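Local coordinates for phosphate-binding protein (Xanthomonas axonopodis pv. citri, PDB 5UB3) that probably acts as a periplasmic sensor of the phosphonate-binding family, binds chloride in this crystal, and is the receptor of a receptor-diguanylate cyclase pair, at residues A[226-229]-A[230-234]; A[239-242]-A[243-247]. All blocks are in the same frame, centred on the assembly; numbering follows the deposited sequence.

Contacts 1 and 2 come one after the other in the chain, with centres about 15 Å apart and nearest atoms about 6 Å apart, so they do not touch. Contact 1 is a regular stretch of helix 222-235; contact 2 covers the turn that leads into the short helix 242-247 and the whole of that helix. Both lie on the same side of the chain's centre, their centres about 22 and 21 Å from it, and both send leucines against Leu24 of helix 14-28. The two helices thus clothe one outer part of the molecule, and both pack on helix 14-28 in the same part of the periplasmic binding protein fold.

Contact 1: residues A[226-229]-A[230-234]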
ATOM      1  N   GLN A 226       0.389  -2.513 -23.691  1.00 20.50           N
ATOM      2  CA  GLN A 226      -0.560  -3.531 -24.085  1.00 24.35           C
ATOM      3  C   GLN A 226      -0.004  -4.934 -23.896  1.00 22.77           C
ATOM      4  O   GLN A 226      -0.698  -5.853 -23.435  1.00 20.69           O
ATOM      5  CB  GLN A 226      -1.003  -3.231 -25.533  1.00 29.65           C
ATOM      6  CG  GLN A 226      -1.765  -4.331 -26.250  1.00 34.51           C
ATOM      7  CD  GLN A 226      -2.081  -3.876 -27.683  1.00 40.41           C
ATOM      8  OE1 GLN A 226      -1.195  -3.850 -28.562  1.00 48.10           O
ATOM      9  NE2 GLN A 226      -3.332  -3.465 -27.909  1.00 42.78           N
ATOM     10  N   ARG A 227       1.282  -5.076 -24.208  1.00 22.76           N
ATOM     11  CA  ARG A 227       1.921  -6.374 -24.169  1.00 21.12           C
ATOM     12  C   ARG A 227       2.222  -6.739 -22.720  1.00 19.86           C
ATOM     13  O   ARG A 227       2.065  -7.880 -22.334  1.00 17.99           O
ATOM     14  CB  ARG A 227       3.227  -6.316 -24.973  1.00 22.49           C
ATOM     15  CG  ARG A 227       4.050  -7.582 -24.927  1.00 22.91           C
ATOM     16  CD  ARG A 227       3.340  -8.755 -25.635  1.00 23.96           C
ATOM     17  NE  ARG A 227       4.049 -10.004 -25.325  1.00 24.13           N
ATOM     18  CZ  ARG A 227       3.523 -11.237 -25.373  1.00 26.95           C
ATOM     19  NH1 ARG A 227       2.239 -11.435 -25.721  1.00 26.74           N
ATOM     20  NH2 ARG A 227       4.288 -12.286 -25.053  1.00 25.48           N
ATOM     21  N   LEU A 228       2.669  -5.762 -21.933  1.00 17.96           N
ATOM     22  CA  LEU A 228       2.838  -6.005 -20.488  1.00 18.26           C
ATOM     23  C   LEU A 228       1.570  -6.589 -19.849  1.00 17.93           C
ATOM     24  O   LEU A 228       1.651  -7.557 -19.088  1.00 18.44           O
ATOM     25  CB  LEU A 228       3.203  -4.739 -19.725  1.00 16.81           C
ATOM     26  CG  LEU A 228       3.579  -4.892 -18.245  1.00 16.85           C
ATOM     27  CD1 LEU A 228       4.679  -5.926 -17.962  1.00 16.71           C
ATOM     28  CD2 LEU A 228       4.020  -3.528 -17.740  1.00 17.95           C
ATOM     29  N   ARG A 229       0.442  -5.962 -20.158  1.00 18.76           N
ATOM     30  CA  ARG A 229      -0.860  -6.356 -19.659  1.00 19.28           C
ATOM     31  C   ARG A 229      -1.113  -7.797 -20.073  1.00 20.40           C
ATOM     32  O   ARG A 229      -1.471  -8.620 -19.267  1.00 18.52           O
ATOM     33  CB  ARG A 229      -1.960  -5.433 -20.202  1.00 19.89           C
ATOM     34  CG  ARG A 229      -3.256  -5.693 -19.453  1.00 23.40           C
ATOM     35  CD  ARG A 229      -4.457  -4.891 -19.861  1.00 27.13           C
ATOM     36  NE  ARG A 229      -4.296  -3.475 -19.569  1.00 30.47           N
ATOM     37  CZ  ARG A 229      -3.875  -2.576 -20.446  1.00 31.86           C
ATOM     38  NH1 ARG A 229      -3.515  -2.963 -21.666  1.00 34.03           N
ATOM     39  NH2 ARG A 229      -3.831  -1.278 -20.118  1.00 31.96           N
ATOM     40  N   VAL A 230      -0.899  -8.089 -21.350  1.00 21.26           N
ATOM     41  CA  VAL A 230      -1.125  -9.448 -21.844  1.00 23.24           C
ATOM     42  C   VAL A 230      -0.204 -10.376 -21.092  1.00 23.00           C
ATOM     43  O   VAL A 230      -0.673 -11.438 -20.556  1.00 22.85           O
ATOM     44  CB  VAL A 230      -0.978  -9.524 -23.373  1.00 24.97           C
ATOM     45  CG1 VAL A 230      -1.033 -10.971 -23.853  1.00 27.86           C
ATOM     46  CG2 VAL A 230      -2.094  -8.725 -24.045  1.00 24.97           C
ATOM     47  N   VAL A 231       1.059  -9.991 -20.942  1.00 18.95           N
ATOM     48  CA  VAL A 231       1.990 -10.948 -20.328  1.00 20.88           C
ATOM     49  C   VAL A 231       1.605 -11.253 -18.855  1.00 22.21           C
ATOM     50  O   VAL A 231       1.642 -12.392 -18.398  1.00 24.58           O
ATOM     51  CB  VAL A 231       3.432 -10.428 -20.412  1.00 20.06           C
ATOM     52  CG1 VAL A 231       4.349 -11.244 -19.547  1.00 20.02           C
ATOM     53  CG2 VAL A 231       3.910 -10.435 -21.849  1.00 23.12           C
ATOM     54  N   LEU A 232       1.258 -10.217 -18.103  1.00 20.55           N
ATOM     55  CA  LEU A 232       0.885 -10.417 -16.711  1.00 19.98           C
ATOM     56  C   LEU A 232      -0.402 -11.251 -16.583  1.00 21.09           C
ATOM     57  O   LEU A 232      -0.463 -12.207 -15.797  1.00 19.77           O
ATOM     58  CB  LEU A 232       0.729  -9.043 -16.025  1.00 18.88           C
ATOM     59  CG  LEU A 232       2.110  -8.436 -15.825  1.00 18.62           C
ATOM     60  CD1 LEU A 232       1.970  -7.030 -15.284  1.00 21.01           C
ATOM     61  CD2 LEU A 232       3.033  -9.291 -14.956  1.00 19.14           C
ATOM     62  N   LEU A 233      -1.368 -10.936 -17.414  1.00 21.77           N
ATOM     63  CA  LEU A 233      -2.589 -11.686 -17.443  1.00 24.96           C
ATOM     64  C   LEU A 233      -2.332 -13.162 -17.704  1.00 26.44           C
ATOM     65  O   LEU A 233      -2.961 -14.005 -17.086  1.00 28.99           O
ATOM     66  CB  LEU A 233      -3.520 -11.124 -18.479  1.00 25.37           C
ATOM     67  CG  LEU A 233      -4.378  -9.951 -18.073  1.00 25.53           C
ATOM     68  CD1 LEU A 233      -5.044  -9.417 -19.323  1.00 26.80           C
ATOM     69  CD2 LEU A 233      -5.445 -10.365 -17.021  1.00 28.20           C
ATOM     70  N   GLN A 234      -1.386 -13.482 -18.578  1.00 23.62           N
ATOM     71  CA  GLN A 234      -1.070 -14.867 -18.867  1.00 27.54           C
ATOM     72  C   GLN A 234      -0.243 -15.516 -17.772  1.00 27.52           C
ATOM     73  O   GLN A 234      -0.196 -16.693 -17.714  1.00 28.30           O
ATOM     74  CB  GLN A 234      -0.358 -14.976 -20.238  1.00 31.45           C
ATOM     75  CG  GLN A 234      -1.359 -14.974 -21.389  1.00 35.47           C
ATOM     76  CD  GLN A 234      -0.774 -14.645 -22.775  1.00 40.03           C
ATOM     77  OE1 GLN A 234       0.440 -14.665 -22.993  1.00 47.28           O
ATOM     78  NE2 GLN A 234      -1.656 -14.345 -23.725  1.00 39.83           N
TER
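Val230 opens the second half of this helical stretch by giving its N-H to Gln226 O, 3.1 Å from Val230 N, the first of four successive i to i+4 bonds. Its CG2 rests against the same carbonyl, while CG1 reaches toward Arg227 NH1, 3.8 Å away. Next comes Val231, whose N donates to Arg227 O at 2.7 Å. Its CG2, set beside the backbone N, points back toward the start of the helix and sits 3.3 Å above one face of the Arg227 guanidinium, offset toward its rim; the nearest atom there is Arg227 NE, 3.5 Å from Val231 CG2. The Arg227 chain bends about its CB-CG bond (chi2 67°), which carries its flat end over the methyl. That end is fixed elsewhere, by a salt bridge from NE to Glu34 and a hydrogen bond from NH2 to Arg31 O.

Leu232 continues the bonding with Leu228 O, and its side chain runs alongside that of Leu228 in the same direction, CD1 to CD1 at 4.0 Å. Leu233 then bonds through N to Arg229 O, and its CD1 lies 4.1 Å from Arg229 CG, against the aliphatic part of the arginine. Beyond a bend at chi3, Arg229 gives a hydrogen bond from NE to Leu82 O and a salt bridge from NH2 to Glu225.

This is the regular i to i+4 pattern of an amphipathic helix, arginine ends at its flanks; its inner face lays Leu228 and Leu232 over Leu82 of strand 79-87, Trp62 of strand 62-66 and Val28 of helix 14-28, with Val231 joining them at Val28.

Contact 2: residues A[239-242]-A[243-247]; sequences PKAG and PALKR
The backbone passes here from a turn into helix 242-247: Gly242 N bonds back to Pro239 O, then Ala241 O accepts Leu245 N and Gly242 O accepts Lys246 N. Ala241 O and Leu245 N are 2.8 Å apart, with the donor nearly in line with the carbonyl (C=O...N 165°). Gly242 O is 3.1 Å from Lys246 N, and the N-H of Leu245 also leans toward it in a second, weak bond.

Among the side chains, Leu245 does most of the work. Its CG stands beside the backbone N (chi1 -75°), which folds the isobutyl group back over the Ala241 carbonyl, with CG 3.3 Å from Ala241 O. From there the CD1 branch reaches Ala241 CB at 4.0 Å, methyl against methyl. Both residues also pack on Ala235 of helix 222-235, and Leu245 goes on to Leu24 and Phe254. Ala244 sets its CB 3.6 Å from Ala241 O, while Pro243 occupies the first turn. Lys246 lays only its CB near Gly242 O before its chain leads away.

One water joins the two halves: it donates to Lys240 O and accepts from Ala244 N, 2.7 Å from the oxygen of the water.

Pro243, second residue of the helix, has no N-H, so the first turn has one fewer donor to satisfy, and the early amides are served in different ways: Ala244 N by the water, Leu245 N chiefly by Ala241 O, just before the helix, and Lys246 N by Gly242 O of its first residue. One ordered water and the direct backbone bonds together serve these N-H groups, with a small apolar contact on the buried side.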
ATOM      1  N   PRO A 239       2.675 -22.082 -15.314  1.00 33.86           N
ATOM      2  CA  PRO A 239       3.489 -22.685 -14.260  1.00 35.36           C
ATOM      3  C   PRO A 239       4.887 -22.113 -14.187  1.00 33.87           C
ATOM      4  O   PRO A 239       5.458 -22.012 -13.086  1.00 31.33           O
ATOM      5  CB  PRO A 239       3.528 -24.173 -14.662  1.00 38.53           C
ATOM      6  CG  PRO A 239       2.212 -24.387 -15.309  1.00 38.36           C
ATOM      7  CD  PRO A 239       1.948 -23.122 -16.081  1.00 36.01           C
ATOM      8  N   LYS A 240       5.441 -21.707 -15.328  1.00 32.63           N
ATOM      9  CA  LYS A 240       6.799 -21.119 -15.296  1.00 33.22           C
ATOM     10  C   LYS A 240       6.805 -19.791 -14.532  1.00 31.32           C
ATOM     11  O   LYS A 240       7.859 -19.325 -14.133  1.00 29.35           O
ATOM     12  CB  LYS A 240       7.323 -20.861 -16.714  1.00 41.23           C
ATOM     13  CG  LYS A 240       7.471 -22.101 -17.584  1.00 45.62           C
ATOM     14  CD  LYS A 240       8.843 -22.099 -18.258  1.00 50.68           C
ATOM     15  CE  LYS A 240       9.019 -23.254 -19.240  1.00 49.97           C
ATOM     16  NZ  LYS A 240       8.213 -23.037 -20.479  1.00 49.34           N
ATOM     17  N   ALA A 241       5.617 -19.194 -14.324  1.00 31.02           N
ATOM     18  CA  ALA A 241       5.471 -17.930 -13.554  1.00 30.32           C
ATOM     19  C   ALA A 241       5.173 -18.131 -12.051  1.00 29.04           C
ATOM     20  O   ALA A 241       5.188 -17.156 -11.278  1.00 29.28           O
ATOM     21  CB  ALA A 241       4.402 -17.061 -14.217  1.00 27.86           C
ATOM     22  N   GLY A 242       4.950 -19.392 -11.636  1.00 30.43           N
ATOM     23  CA  GLY A 242       4.552 -19.729 -10.269  1.00 30.46           C
ATOM     24  C   GLY A 242       5.472 -19.242  -9.184  1.00 28.59           C
ATOM     25  O   GLY A 242       5.055 -18.455  -8.326  1.00 31.23           O
ATOM     26  N   PRO A 243       6.733 -19.700  -9.186  1.00 28.75           N
ATOM     27  CA  PRO A 243       7.645 -19.175  -8.173  1.00 29.29           C
ATOM     28  C   PRO A 243       7.777 -17.655  -8.199  1.00 29.41           C
ATOM     29  O   PRO A 243       7.782 -17.000  -7.153  1.00 28.37           O
ATOM     30  CB  PRO A 243       8.972 -19.839  -8.545  1.00 32.30           C
ATOM     31  CG  PRO A 243       8.502 -21.166  -9.067  1.00 31.80           C
ATOM     32  CD  PRO A 243       7.331 -20.834  -9.911  1.00 29.86           C
ATOM     33  N   ALA A 244       7.884 -17.097  -9.394  1.00 27.97           N
ATOM     34  CA  ALA A 244       8.035 -15.631  -9.548  1.00 26.29           C
ATOM     35  C   ALA A 244       6.840 -14.885  -8.944  1.00 24.08           C
ATOM     36  O   ALA A 244       7.008 -13.867  -8.293  1.00 23.83           O
ATOM     37  CB  ALA A 244       8.192 -15.264 -11.025  1.00 27.92           C
ATOM     38  N   LEU A 245       5.636 -15.416  -9.124  1.00 22.68           N
ATOM     39  CA  LEU A 245       4.476 -14.714  -8.609  1.00 24.31           C
ATOM     40  C   LEU A 245       4.378 -14.837  -7.096  1.00 24.66           C
ATOM     41  O   LEU A 245       3.919 -13.901  -6.421  1.00 21.93           O
ATOM     42  CB  LEU A 245       3.221 -15.178  -9.290  1.00 23.49           C
ATOM     43  CG  LEU A 245       3.126 -14.624 -10.697  1.00 23.06           C
ATOM     44  CD1 LEU A 245       2.026 -15.378 -11.461  1.00 23.87           C
ATOM     45  CD2 LEU A 245       2.880 -13.118 -10.661  1.00 24.48           C
ATOM     46  N   LYS A 246       4.861 -15.956  -6.561  1.00 26.95           N
ATOM     47  CA  LYS A 246       4.861 -16.177  -5.100  1.00 30.25           C
ATOM     48  C   LYS A 246       5.736 -15.115  -4.446  1.00 30.54           C
ATOM     49  O   LYS A 246       5.338 -14.436  -3.472  1.00 25.87           O
ATOM     50  CB  LYS A 246       5.310 -17.629  -4.793  1.00 34.92           C
ATOM     51  CG  LYS A 246       5.621 -17.984  -3.328  1.00 42.82           C
ATOM     52  CD  LYS A 246       4.542 -17.548  -2.332  1.00 48.64           C
ATOM     53  CE  LYS A 246       3.288 -18.432  -2.381  1.00 56.40           C
ATOM     54  NZ  LYS A 246       3.440 -19.739  -1.692  1.00 61.25           N
ATOM     55  N   ARG A 247       6.894 -14.913  -5.065  1.00 28.62           N
ATOM     56  CA  ARG A 247       7.874 -13.927  -4.607  1.00 29.09           C
ATOM     57  C   ARG A 247       7.348 -12.471  -4.750  1.00 25.25           C
ATOM     58  O   ARG A 247       7.712 -11.560  -3.988  1.00 19.47           O
ATOM     59  CB  ARG A 247       9.138 -14.085  -5.469  1.00 33.90           C
ATOM     60  CG  ARG A 247       9.877 -15.442  -5.372  1.00 37.88           C
ATOM     61  CD  ARG A 247      10.853 -15.628  -4.220  1.00 42.76           C
ATOM     62  NE  ARG A 247      11.174 -14.413  -3.480  1.00 47.82           N
ATOM     63  CZ  ARG A 247      11.888 -14.376  -2.350  1.00 53.71           C
ATOM     64  NH1 ARG A 247      12.099 -13.206  -1.748  1.00 48.82           N
ATOM     65  NH2 ARG A 247      12.415 -15.483  -1.833  1.00 53.21           N
TER
HETATM   66  O   HOH W   1       8.635 -18.347 -11.628  1.00 26.12           O